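PDB 1XKN: putative peptidyl-arginine deiminase from Chlorobium tepidum, which is probably a deiminase acting on guanidine groups, hydrolysing agmatine or peptidyl-arginine in the manner of its family. Local coordinates for residues Asp220-Val225 / Val230-Glu235; Ala287-Tyr290 / Val295-Val298. One frame throughout, in Å; residues are numbered along the deposited sequence.

Contact 1 (Asp220-Val225 / Val230-Glu235); sequences DMARFV and VVIAVE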
# COMPACT_ATOMS: atom_id res chain seq x y z
N ASP A 220 7.97 0.03 -2.69
CA ASP A 220 8.59 1.05 -3.53
C ASP A 220 9.56 0.31 -4.45
O ASP A 220 10.32 0.93 -5.19
CB ASP A 220 9.37 2.09 -2.71
CG ASP A 220 8.49 3.20 -2.16
OD1 ASP A 220 7.46 3.51 -2.79
OD2 ASP A 220 8.84 3.77 -1.11
N MSE A 221 9.51 -1.02 -4.41
CA MSE A 221 10.45 -1.82 -5.18
C MSE A 221 9.94 -3.11 -5.85
O MSE A 221 10.14 -3.31 -7.04
CB MSE A 221 11.63 -2.15 -4.26
CG MSE A 221 12.74 -2.98 -4.85
SE MSE A 221 14.21 -3.04 -3.60
CE MSE A 221 13.32 -3.93 -2.14
N ALA A 222 9.31 -3.98 -5.06
CA ALA A 222 8.82 -5.25 -5.57
C ALA A 222 7.39 -5.53 -5.13
O ALA A 222 7.01 -5.23 -4.00
CB ALA A 222 9.74 -6.37 -5.11
N ARG A 223 6.61 -6.13 -6.03
CA ARG A 223 5.20 -6.42 -5.76
C ARG A 223 4.71 -7.70 -6.44
O ARG A 223 5.08 -7.99 -7.57
CB ARG A 223 4.33 -5.27 -6.27
CG ARG A 223 4.66 -3.88 -5.73
CD ARG A 223 4.09 -3.70 -4.33
NE ARG A 223 2.67 -4.00 -4.28
CZ ARG A 223 1.72 -3.21 -4.77
NH1 ARG A 223 0.45 -3.57 -4.70
NH2 ARG A 223 2.04 -2.04 -5.32
N PHE A 224 3.86 -8.46 -5.75
CA PHE A 224 3.29 -9.65 -6.37
C PHE A 224 2.21 -9.13 -7.32
O PHE A 224 1.51 -8.18 -6.99
CB PHE A 224 2.62 -10.55 -5.32
CG PHE A 224 3.55 -11.57 -4.71
CD1 PHE A 224 4.04 -12.62 -5.48
CD2 PHE A 224 3.94 -11.46 -3.38
CE1 PHE A 224 4.91 -13.55 -4.93
CE2 PHE A 224 4.81 -12.38 -2.83
CZ PHE A 224 5.30 -13.43 -3.61
N VAL A 225 2.10 -9.72 -8.51
CA VAL A 225 1.07 -9.32 -9.47
C VAL A 225 0.10 -10.48 -9.66
O VAL A 225 -1.03 -10.30 -10.11
CB VAL A 225 1.66 -8.90 -10.85
CG1 VAL A 225 2.35 -7.54 -10.72
CG2 VAL A 225 2.63 -9.95 -11.36
N VAL A 230 6.36 -11.83 -9.56
CA VAL A 230 6.76 -10.63 -8.85
C VAL A 230 7.31 -9.60 -9.83
O VAL A 230 8.13 -9.94 -10.68
CB VAL A 230 7.85 -10.92 -7.80
CG1 VAL A 230 8.31 -9.62 -7.14
CG2 VAL A 230 7.32 -11.88 -6.75
N VAL A 231 6.83 -8.37 -9.72
CA VAL A 231 7.35 -7.31 -10.57
C VAL A 231 8.34 -6.56 -9.69
O VAL A 231 8.07 -6.31 -8.52
CB VAL A 231 6.24 -6.33 -11.06
CG1 VAL A 231 5.36 -7.03 -12.08
CG2 VAL A 231 5.41 -5.82 -9.89
N ILE A 232 9.50 -6.24 -10.25
CA ILE A 232 10.50 -5.52 -9.48
C ILE A 232 11.13 -4.42 -10.31
O ILE A 232 11.46 -4.61 -11.49
CB ILE A 232 11.60 -6.47 -8.93
CG1 ILE A 232 12.62 -5.65 -8.14
CG2 ILE A 232 12.26 -7.23 -10.08
CD1 ILE A 232 13.65 -6.49 -7.39
N ALA A 233 11.28 -3.26 -9.70
CA ALA A 233 11.89 -2.12 -10.36
C ALA A 233 13.36 -2.40 -10.57
O ALA A 233 14.04 -2.89 -9.66
CB ALA A 233 11.71 -0.87 -9.53
N VAL A 234 13.85 -2.10 -11.76
CA VAL A 234 15.26 -2.31 -12.06
C VAL A 234 15.83 -1.08 -12.74
O VAL A 234 15.29 -0.60 -13.74
CB VAL A 234 15.45 -3.56 -12.97
CG1 VAL A 234 15.22 -4.82 -12.15
CG2 VAL A 234 14.48 -3.51 -14.13
N GLU A 235 16.90 -0.54 -12.17
CA GLU A 235 17.55 0.64 -12.73
C GLU A 235 18.62 0.17 -13.71
O GLU A 235 19.38 -0.75 -13.42
CB GLU A 235 18.19 1.46 -11.60
CG GLU A 235 19.00 2.66 -12.06
CD GLU A 235 18.20 3.61 -12.93
OE1 GLU A 235 17.09 4.00 -12.53
OE2 GLU A 235 18.68 3.97 -14.03

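Contact 2 (Ala287-Tyr290 / Val295-Val298); sequences ANFY and VVLV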
# COMPACT_ATOMS: atom_id res chain seq x y z
N ALA A 287 6.60 1.04 -8.75
CA ALA A 287 6.15 -0.12 -7.99
C ALA A 287 5.11 0.29 -6.96
O ALA A 287 4.40 -0.56 -6.41
CB ALA A 287 7.33 -0.79 -7.29
N ASN A 288 5.01 1.59 -6.69
CA ASN A 288 4.05 2.07 -5.72
C ASN A 288 2.68 2.30 -6.36
O ASN A 288 2.04 3.34 -6.17
CB ASN A 288 4.56 3.37 -5.07
CG ASN A 288 4.07 3.55 -3.64
OD1 ASN A 288 4.41 2.77 -2.74
ND2 ASN A 288 3.25 4.57 -3.43
N PHE A 289 2.24 1.31 -7.13
CA PHE A 289 0.95 1.35 -7.82
C PHE A 289 -0.10 0.69 -6.93
O PHE A 289 0.24 0.01 -5.96
CB PHE A 289 1.03 0.61 -9.16
CG PHE A 289 1.38 -0.86 -9.05
CD1 PHE A 289 0.40 -1.80 -8.72
CD2 PHE A 289 2.68 -1.29 -9.25
CE1 PHE A 289 0.73 -3.15 -8.61
CE2 PHE A 289 3.02 -2.64 -9.14
CZ PHE A 289 2.04 -3.58 -8.82
N TYR A 290 -1.37 0.89 -7.26
CA TYR A 290 -2.45 0.27 -6.48
C TYR A 290 -3.37 -0.51 -7.41
O TYR A 290 -3.78 -0.00 -8.45
CB TYR A 290 -3.26 1.34 -5.74
CG TYR A 290 -4.45 0.78 -5.00
CD1 TYR A 290 -4.28 -0.13 -3.95
CD2 TYR A 290 -5.75 1.14 -5.34
CE1 TYR A 290 -5.37 -0.65 -3.26
CE2 TYR A 290 -6.85 0.62 -4.66
CZ TYR A 290 -6.66 -0.27 -3.62
OH TYR A 290 -7.75 -0.77 -2.95
N VAL A 295 -9.38 -1.12 -12.29
CA VAL A 295 -8.24 -0.34 -12.76
C VAL A 295 -7.02 -0.51 -11.88
O VAL A 295 -7.11 -0.94 -10.73
CB VAL A 295 -8.58 1.18 -12.80
CG1 VAL A 295 -9.72 1.44 -13.77
CG2 VAL A 295 -8.97 1.66 -11.40
N VAL A 296 -5.87 -0.19 -12.45
CA VAL A 296 -4.61 -0.23 -11.73
C VAL A 296 -4.12 1.21 -11.86
O VAL A 296 -4.01 1.73 -12.97
CB VAL A 296 -3.61 -1.20 -12.36
CG1 VAL A 296 -2.29 -1.17 -11.57
CG2 VAL A 296 -4.19 -2.62 -12.35
N LEU A 297 -3.87 1.84 -10.72
CA LEU A 297 -3.43 3.23 -10.71
C LEU A 297 -1.93 3.29 -10.47
O LEU A 297 -1.43 2.86 -9.44
CB LEU A 297 -4.19 4.00 -9.63
CG LEU A 297 -5.71 3.87 -9.75
CD1 LEU A 297 -6.38 4.60 -8.60
CD2 LEU A 297 -6.18 4.43 -11.08
N VAL A 298 -1.22 3.83 -11.45
CA VAL A 298 0.23 3.92 -11.39
C VAL A 298 0.73 5.35 -11.26
O VAL A 298 0.29 6.24 -11.98
CB VAL A 298 0.85 3.31 -12.66
CG1 VAL A 298 2.36 3.28 -12.55
CG2 VAL A 298 0.29 1.92 -12.89

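Contact 1 (Asp220-Val225 / Val230-Glu235)
The carbonyl oxygen of Arg-223 takes the amide N of Val-231 at 2.8 Å, the donor tilted 15° from the carbonyl plane. The same oxygen receives a CA-H...O contact from Val-230, while Val-231 CG2 lies 3.2 Å from Arg-223 O. Arg-223 N returns a bond of 2.9 Å to Val-231 O, completing a hydrogen-bonded antiparallel pair, and Ala-233 N reaches Met-221 O at 2.9 Å in a nearly straight bond. Beside the Arg-223/Val-231 pair, Phe-224 slants across Val-230 in the next, non-hydrogen-bonded pair, its CE1 3.5 Å from Val-230 CG2, on the face that Ala-222 and Ile-232 share. Val-231, on the face of Arg-223, is met crosswise by Val-225 from the corner where the chain leaves the strand, and their CG1 methyls are tightly packed at 3.3 Å. Of the arginine side chain, CB is what meets Val-231 CG2, 3.8 Å away; bends at chi2 (-78°) and chi3 (-54°) carry its guanidinium off to salt bridges with Asp-161 and Glu-11. Helix 243-253 packs on Met-221 and Ile-232. The two strands form a buried beta hairpin that, with the parallel strand 265-269, makes a small mixed sheet, consistent with one blade of the alpha/beta propeller of guanidino-group modifying enzymes.

Contact 2 (Ala287-Tyr290 / Val295-Val298)
With chi1 at 61°, Phe-289 places CG between its own backbone N and carbonyl carbon, while Val-296 swings CG1 away from its N (chi1 179°), and the two side chains run alongside each other in the same direction. Ring atom CD1 of Phe-289 then sits 4.0 Å from Val-296 CG1. The CB of Phe-289 does more of the close work: it is 3.3 Å from Leu-297 O and 4.0 Å from Val-298 CG2, so that the root of the side chain rests on Leu-297 O and Val-298, while the ring, meeting Val-296 through CD1, leads away from the strand.

One residue on, the backbones join. Tyr-290 N donates to Leu-297 O at 2.9 Å, from a position tilted 17° out of the carbonyl plane, and Leu-297 N answers to Tyr-290 O at 2.9 Å, this time in the plane of the carbonyl. Tyr-290 O also has Val-296 CA at 3.4 Å in a CA-H...O contact and is flanked by the CG1 methyl of the same valine. Tyr-290 and Leu-297 thus form a single antiparallel hydrogen-bonded pair, which opens the short beta hairpin of strands 290-291 and 295-300. Ahead of it the chain departs from strand geometry: Asn-288 is the centre of an inverse gamma turn, closed by a weak bond from Phe-289 N to Ala-287 O.

Tyr-290 and Leu-297 share one face of the sheet, where both rest on Leu-47 of helix 36-50, and the phenol OH bonds to Thr-18 OG1. Phe-289 and Val-298 instead meet Leu-313 of helix 305-316, while strand 321-326 runs parallel to 295-300 along its other edge and bonds to the backbones of Val-296 and Val-298.

The two contacts follow one another along the chain, contact 1 closing before contact 2 opens, and their centres lie 12 Å apart. They belong to separate three-stranded sheets of matching plan: in each, an antiparallel strand pair is followed across the sheet by a strand parallel to its second member. Arg-223 of contact 1 joins them directly: its NH2 probably hydrogen-bonds to the carbonyl oxygens of Phe-289 (2.8 Å) and Ala-287 (3.0 Å) in contact 2, and its guanidinium makes a cation-pi interaction with the Phe-289 ring. The methyl of Ala-287 also packs near Met-221 N. Neighbouring sheets are thereby tied together in the buried interior, consistent with the propeller-like organisation of this enzyme superfamily.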